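Local coordinates for protein endonuclease V (Streptomyces avermitilis, PDB 3GOC) that probably repairs deaminated DNA as a magnesium-dependent endonuclease, nicking the strand at the second phosphodiester bond 3' to a deoxyinosine, at residues A[45-50]-A[95-100]; A[66-71]-A[201-206]; A[174-177]-A[182-185]. All coordinates share one frame; numbering follows the deposited sequence.

All three contacts reach the same mixed sheet of this RNase H-like domain, yet only contact 1 carries a metal ligand, D46, whose two magnesium ions are also bound by D114 (one) and D217 (the other). Contacts 1 and 3 lie on opposite sides of the chain's centre, their centres 24 Å apart; V183 of contact 3 nevertheless has its side chain about 8 Å from that of D114. Contact 2, at the polyol site between the two subunits, has its centre 22 Å from that of contact 1 and 15 Å from that of contact 3. Contacts 2 and 3 touch: T204 packs on T176, and T204 O receives a weak hydrogen bond from Q177 NE2.

Contact 1: residues A[45-50]-A[95-100]; sequences VDVAYD and PTVLAA. With MG (magnesium ion), chain D; MG (magnesium ion), chain C.
V97, on helix 94-102, meets V45 and V47 of strand 41-49 through methyl groups alone. From CB, which points at the strand, the V97 side chain forks. CG2 lies anti to the carbonyl carbon and reaches V47 CG1 at 3.7 Å, the two side chains crossing at about a right angle. CG1, anti to the backbone N (chi1 173°), approaches V45 CG1 more loosely, at 4.4 Å. One helix residue thus faces two strand residues that are two apart and share a face of the sheet, as expected for a helix packed on a beta-sheet.

D46, between those valines, points away from the helix. Its carboxylate bridges two magnesium ions, with OD1 2.2 Å from the chain C magnesium and OD2 2.5 Å from the chain D magnesium. Water 1, a ligand of the chain C ion, donates a hydrogen bond of 2.7 Å to V47 O. D217 shares that ion, while A58 of strand 55-64 touches V47 and I111 of strand 110-114 touches V45. The chemistry therefore divides by face: apolar packing with no hydrogen bond toward the helix, and a carboxylate-bridged two-magnesium site on the other side of the strand.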
# COMPACT_ATOMS: atom_id res chain seq x y z
N VAL A 45 11.50 -10.37 -8.26
CA VAL A 45 12.63 -11.16 -8.72
C VAL A 45 12.72 -12.37 -7.81
O VAL A 45 12.47 -12.28 -6.61
CB VAL A 45 13.97 -10.38 -8.65
CG1 VAL A 45 14.04 -9.35 -9.77
CG2 VAL A 45 14.11 -9.70 -7.30
N ASP A 46 13.05 -13.50 -8.40
CA ASP A 46 13.20 -14.74 -7.64
C ASP A 46 14.06 -15.69 -8.45
O ASP A 46 14.24 -15.50 -9.65
CB ASP A 46 11.84 -15.38 -7.38
CG ASP A 46 11.91 -16.50 -6.39
OD1 ASP A 46 11.06 -17.41 -6.46
OD2 ASP A 46 12.82 -16.47 -5.51
N VAL A 47 14.61 -16.70 -7.79
CA VAL A 47 15.43 -17.67 -8.48
C VAL A 47 15.08 -19.10 -8.09
O VAL A 47 14.43 -19.34 -7.06
CB VAL A 47 16.94 -17.44 -8.18
CG1 VAL A 47 17.33 -16.03 -8.59
CG2 VAL A 47 17.22 -17.67 -6.71
N ALA A 48 15.48 -20.03 -8.94
CA ALA A 48 15.26 -21.45 -8.72
C ALA A 48 16.58 -22.14 -9.02
O ALA A 48 17.17 -21.93 -10.07
CB ALA A 48 14.16 -21.97 -9.66
N TYR A 49 17.06 -22.94 -8.08
CA TYR A 49 18.31 -23.67 -8.24
C TYR A 49 18.05 -25.10 -8.68
O TYR A 49 17.13 -25.75 -8.18
CB TYR A 49 19.09 -23.71 -6.93
CG TYR A 49 19.71 -22.40 -6.52
CD1 TYR A 49 18.98 -21.46 -5.79
CD2 TYR A 49 21.01 -22.08 -6.90
CE1 TYR A 49 19.54 -20.24 -5.43
CE2 TYR A 49 21.58 -20.87 -6.55
CZ TYR A 49 20.85 -19.95 -5.82
OH TYR A 49 21.41 -18.75 -5.48
N ASP A 50 18.85 -25.58 -9.62
CA ASP A 50 18.68 -26.95 -10.07
C ASP A 50 19.46 -27.86 -9.12
O ASP A 50 20.54 -27.50 -8.66
CB ASP A 50 19.21 -27.12 -11.49
CG ASP A 50 18.72 -28.39 -12.14
OD1 ASP A 50 19.46 -29.39 -12.15
OD2 ASP A 50 17.57 -28.39 -12.62
N PRO A 95 24.71 -12.44 -10.47
CA PRO A 95 24.96 -12.29 -11.91
C PRO A 95 23.76 -12.67 -12.78
O PRO A 95 23.46 -12.01 -13.78
CB PRO A 95 26.16 -13.20 -12.15
CG PRO A 95 26.90 -13.14 -10.84
CD PRO A 95 25.77 -13.23 -9.83
N THR A 96 23.08 -13.74 -12.40
CA THR A 96 21.94 -14.23 -13.16
C THR A 96 20.72 -13.33 -12.97
O THR A 96 19.93 -13.14 -13.90
CB THR A 96 21.61 -15.69 -12.77
OG1 THR A 96 22.78 -16.49 -12.97
CG2 THR A 96 20.50 -16.24 -13.64
N VAL A 97 20.56 -12.78 -11.77
CA VAL A 97 19.44 -11.87 -11.50
C VAL A 97 19.64 -10.60 -12.32
O VAL A 97 18.69 -10.07 -12.90
CB VAL A 97 19.37 -11.51 -9.99
CG1 VAL A 97 18.32 -10.44 -9.75
CG2 VAL A 97 19.02 -12.76 -9.19
N LEU A 98 20.87 -10.10 -12.36
CA LEU A 98 21.17 -8.90 -13.13
C LEU A 98 20.85 -9.15 -14.60
O LEU A 98 20.35 -8.28 -15.30
CB LEU A 98 22.64 -8.49 -12.97
CG LEU A 98 23.03 -7.96 -11.59
CD1 LEU A 98 24.54 -7.79 -11.53
CD2 LEU A 98 22.33 -6.63 -11.32
N ALA A 99 21.14 -10.37 -15.07
CA ALA A 99 20.88 -10.73 -16.46
C ALA A 99 19.39 -10.75 -16.78
O ALA A 99 18.96 -10.32 -17.86
CB ALA A 99 21.51 -12.09 -16.77
N ALA A 100 18.59 -11.27 -15.85
CA ALA A 100 17.15 -11.31 -16.08
C ALA A 100 16.60 -9.89 -16.14
O ALA A 100 15.76 -9.57 -16.98
CB ALA A 100 16.45 -12.10 -14.96
MG MG D . 12.56 -18.23 -3.79
MG MG C . 10.87 -19.21 -5.21
O HOH W 1 12.02 -20.57 -6.67
O HOH W 2 10.65 -21.04 -3.80
O HOH W 3 9.46 -17.91 -3.87
O HOH W 4 14.05 -16.44 -2.71
O HOH W 5 12.74 -18.46 -1.31

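Contact 2: residues A[66-71]-A[201-206]; sequences ATLDVV and LALTPK. With YES (3-(2-hydroxyethyl)-2,2-bis(hydroxymethyl)pentane-1,5-diol), chain H.
L68 has the most surface buried here, and both its methyls border A202 O, CD1 at 3.8 Å and CD2 at 4.0 Å. Its CB points at segment 201-206, and CG stands anti to the carbonyl carbon (chi1 -64°), which turns the isobutyl group toward that segment. CD2 also meets L203 CD2 at 3.7 Å, the two leucines lying at a slant to one another. CD1 also meets the P205 ring, whose CD lies 4.2 Å from L68 CD1.

L203 is second in buried area. Its CB does not aim at L68, but the chain extends far enough for CD2 to reach it. T212 of helix 211-228 and P210 also pack on L203, while E211 touches L68, so the leucine pair lies where the turn before strand 70-79 meets the end of helix 193-202 and the start of helix 211-228. The backbone of L68 is left-handed (phi 76°), and the residue before it makes an ST turn: T67 OG1 accepts from D69 N at 3.1 Å, with an N-H...O angle of 162°. D64 holds the same hydroxyl.

The polyol ligand sits beside this packing, at the subunit interface. Its O7 donates to A66 O at 2.7 Å, and its O4 lies 3.8 Å from P205 CB. D102 and C106 of the second subunit also hydrogen-bond the ligand, which places the pocket between the two chains. No hydrogen bond joins the two segments: their direct association rests on van der Waals packing of L68 against leucine and proline carbons and the A202 carbonyl oxygen, while polar groups bond within their own segments, to neighbouring parts of the chain or to the ligand.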
# COMPACT_ATOMS: atom_id res chain seq x y z
N ALA A 66 -0.48 0.10 -10.30
CA ALA A 66 -1.86 0.49 -10.06
C ALA A 66 -2.87 -0.66 -10.18
O ALA A 66 -3.79 -0.77 -9.37
CB ALA A 66 -2.25 1.62 -11.01
N THR A 67 -2.68 -1.51 -11.18
CA THR A 67 -3.60 -2.62 -11.44
C THR A 67 -3.07 -3.99 -11.02
O THR A 67 -3.85 -4.92 -10.82
CB THR A 67 -3.92 -2.71 -12.93
OG1 THR A 67 -2.71 -2.98 -13.66
CG2 THR A 67 -4.52 -1.40 -13.43
N LEU A 68 -1.75 -4.09 -10.91
CA LEU A 68 -1.05 -5.33 -10.58
C LEU A 68 -1.00 -6.26 -11.79
O LEU A 68 -0.63 -7.43 -11.67
CB LEU A 68 -1.69 -6.04 -9.38
CG LEU A 68 -1.63 -5.29 -8.04
CD1 LEU A 68 -2.06 -6.23 -6.92
CD2 LEU A 68 -0.23 -4.79 -7.77
N ASP A 69 -1.37 -5.74 -12.96
CA ASP A 69 -1.32 -6.55 -14.17
C ASP A 69 0.13 -6.71 -14.60
O ASP A 69 0.96 -5.82 -14.41
CB ASP A 69 -2.10 -5.91 -15.32
CG ASP A 69 -3.59 -5.91 -15.09
OD1 ASP A 69 -4.10 -6.85 -14.45
OD2 ASP A 69 -4.26 -4.97 -15.57
N VAL A 70 0.45 -7.86 -15.19
CA VAL A 70 1.80 -8.12 -15.66
C VAL A 70 2.00 -7.33 -16.95
O VAL A 70 1.17 -7.37 -17.86
CB VAL A 70 2.02 -9.61 -15.95
CG1 VAL A 70 3.41 -9.84 -16.54
CG2 VAL A 70 1.87 -10.41 -14.67
N VAL A 71 3.10 -6.58 -17.03
CA VAL A 71 3.39 -5.81 -18.23
C VAL A 71 4.65 -6.28 -18.95
O VAL A 71 4.85 -5.96 -20.11
CB VAL A 71 3.51 -4.30 -17.92
CG1 VAL A 71 2.19 -3.77 -17.39
CG2 VAL A 71 4.62 -4.06 -16.92
N LEU A 201 1.94 -4.07 1.29
CA LEU A 201 0.49 -4.15 1.48
C LEU A 201 -0.22 -4.00 0.14
O LEU A 201 -1.18 -4.71 -0.15
CB LEU A 201 -0.00 -3.06 2.44
CG LEU A 201 0.39 -3.19 3.92
CD1 LEU A 201 -0.15 -2.00 4.69
CD2 LEU A 201 -0.16 -4.50 4.49
N ALA A 202 0.25 -3.07 -0.69
CA ALA A 202 -0.37 -2.85 -1.99
C ALA A 202 -0.24 -4.06 -2.90
O ALA A 202 -1.01 -4.22 -3.84
CB ALA A 202 0.24 -1.61 -2.65
N LEU A 203 0.74 -4.93 -2.61
CA LEU A 203 0.96 -6.13 -3.41
C LEU A 203 0.27 -7.36 -2.82
O LEU A 203 0.34 -8.45 -3.39
CB LEU A 203 2.46 -6.41 -3.53
CG LEU A 203 3.26 -5.42 -4.38
CD1 LEU A 203 4.76 -5.65 -4.20
CD2 LEU A 203 2.86 -5.59 -5.83
N THR A 204 -0.40 -7.17 -1.69
CA THR A 204 -1.07 -8.27 -1.00
C THR A 204 -2.56 -8.08 -0.67
O THR A 204 -3.02 -8.52 0.38
CB THR A 204 -0.33 -8.60 0.32
OG1 THR A 204 -0.18 -7.41 1.09
CG2 THR A 204 1.05 -9.18 0.03
N PRO A 205 -3.33 -7.45 -1.56
CA PRO A 205 -4.75 -7.28 -1.23
C PRO A 205 -5.50 -8.60 -1.13
O PRO A 205 -6.50 -8.70 -0.41
CB PRO A 205 -5.26 -6.40 -2.37
CG PRO A 205 -4.45 -6.88 -3.53
CD PRO A 205 -3.05 -6.96 -2.92
N LYS A 206 -5.01 -9.62 -1.84
CA LYS A 206 -5.67 -10.92 -1.87
C LYS A 206 -4.92 -12.04 -1.16
O LYS A 206 -5.55 -12.90 -0.54
CB LYS A 206 -5.90 -11.34 -3.33
CG LYS A 206 -6.61 -10.30 -4.18
CD LYS A 206 -6.62 -10.71 -5.64
CE LYS A 206 -7.20 -9.61 -6.52
NZ LYS A 206 -7.18 -9.99 -7.96
O1 YES H . -6.33 0.30 -5.81
C1 YES H . -6.25 -0.79 -4.94
C2 YES H . -7.30 -1.77 -4.81
C3 YES H . -8.54 -1.02 -4.28
O3 YES H . -8.38 -0.41 -2.93
C4 YES H . -6.79 -2.95 -3.94
O4 YES H . -7.87 -4.05 -3.78
C5 YES H . -7.50 -2.34 -6.31
C6 YES H . -6.29 -3.16 -6.94
C7 YES H . -6.16 -2.99 -8.41
O7 YES H . -6.29 -1.63 -8.82
C8 YES H . -8.79 -3.21 -6.54
C9 YES H . -9.64 -2.50 -7.51
O9 YES H . -9.95 -1.14 -7.40

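Contact 3: residues A[174-177]-A[182-185]; sequences LRTQ and PVFV
L174 N donates to V183 O over 2.8 Å, nearly straight at 171°, in an antiparallel hydrogen-bonded pair between the end of strand 168-174 and the start of strand 183-189. V183 N returns a bond to L174 O over 3.0 Å, closing the ring of two bonds that defines the pair. These neighbouring antiparallel strands are joined by a short connection, a beta-hairpin that continues into the backbone bonding of R172 with V185.

The L174 and V183 side chains lie on one face of the sheet. The L174 and V185 side chains cross at a slant, with L174 CB and CD2 each 4.0 Å from V185 CG2, and T200 and A196 of helix 193-202 cover this face. Beyond the pair the chain of segment 174-177 leaves the strand, and T176 turns its methyl to V183: CG2 touches V183 CG2 at 3.6 Å, the side chains crossing at about a right angle. The hydroxyl of T176 is held by R208 O.

R175 leaves its backbone pointing away from P182, but its chain bends at chi2 (79°) and again at chi3, bringing the guanidinium back beside the proline. Three carbonyls fix that group: V180 O takes NH1, G154 O takes NE, and P153 O takes NH2. Held this way, R175 NH1 rests obliquely 3.6 Å from P182 CD.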
# COMPACT_ATOMS: atom_id res chain seq x y z
N LEU A 174 5.17 -7.79 9.09
CA LEU A 174 3.99 -7.09 8.59
C LEU A 174 2.82 -8.02 8.35
O LEU A 174 2.95 -9.03 7.65
CB LEU A 174 4.34 -6.38 7.29
CG LEU A 174 3.22 -5.60 6.59
CD1 LEU A 174 2.86 -4.38 7.43
CD2 LEU A 174 3.69 -5.16 5.20
N ARG A 175 1.66 -7.68 8.91
CA ARG A 175 0.46 -8.47 8.74
C ARG A 175 -0.14 -8.10 7.38
O ARG A 175 -0.73 -7.03 7.23
CB ARG A 175 -0.55 -8.14 9.86
CG ARG A 175 -1.76 -9.07 9.90
CD ARG A 175 -1.42 -10.39 10.57
NE ARG A 175 -1.15 -10.22 12.00
CZ ARG A 175 -0.78 -11.20 12.82
NH1 ARG A 175 -0.63 -12.44 12.36
NH2 ARG A 175 -0.55 -10.95 14.11
N THR A 176 0.03 -8.98 6.39
CA THR A 176 -0.51 -8.71 5.06
C THR A 176 -1.93 -9.26 4.93
O THR A 176 -2.70 -8.80 4.09
CB THR A 176 0.39 -9.31 3.95
OG1 THR A 176 0.70 -10.67 4.27
CG2 THR A 176 1.69 -8.51 3.84
N GLN A 177 -2.26 -10.24 5.76
CA GLN A 177 -3.61 -10.81 5.76
C GLN A 177 -4.10 -10.96 7.20
O GLN A 177 -3.38 -11.45 8.07
CB GLN A 177 -3.64 -12.16 5.04
CG GLN A 177 -3.58 -12.05 3.51
CD GLN A 177 -4.73 -11.23 2.94
OE1 GLN A 177 -5.88 -11.38 3.35
NE2 GLN A 177 -4.41 -10.36 1.98
N PRO A 182 2.38 -13.20 9.65
CA PRO A 182 2.94 -12.08 8.89
C PRO A 182 4.11 -12.44 7.98
O PRO A 182 4.62 -13.57 8.01
CB PRO A 182 3.36 -11.09 9.98
CG PRO A 182 3.77 -12.01 11.10
CD PRO A 182 2.69 -13.07 11.09
N VAL A 183 4.52 -11.48 7.16
CA VAL A 183 5.68 -11.67 6.29
C VAL A 183 6.73 -10.74 6.89
O VAL A 183 6.42 -9.95 7.79
CB VAL A 183 5.40 -11.31 4.81
CG1 VAL A 183 4.42 -12.32 4.23
CG2 VAL A 183 4.86 -9.90 4.68
N PHE A 184 7.95 -10.82 6.40
CA PHE A 184 9.03 -10.02 6.96
C PHE A 184 9.66 -9.11 5.94
O PHE A 184 10.33 -9.53 5.00
CB PHE A 184 10.02 -10.99 7.60
CG PHE A 184 9.35 -11.92 8.57
CD1 PHE A 184 8.80 -13.13 8.14
CD2 PHE A 184 9.12 -11.52 9.88
CE1 PHE A 184 8.03 -13.92 9.00
CE2 PHE A 184 8.36 -12.28 10.75
CZ PHE A 184 7.80 -13.49 10.31
N VAL A 185 9.41 -7.83 6.15
CA VAL A 185 9.84 -6.76 5.26
C VAL A 185 11.11 -6.06 5.69
O VAL A 185 11.26 -5.69 6.85
CB VAL A 185 8.72 -5.71 5.16
CG1 VAL A 185 9.10 -4.60 4.20
CG2 VAL A 185 7.42 -6.38 4.73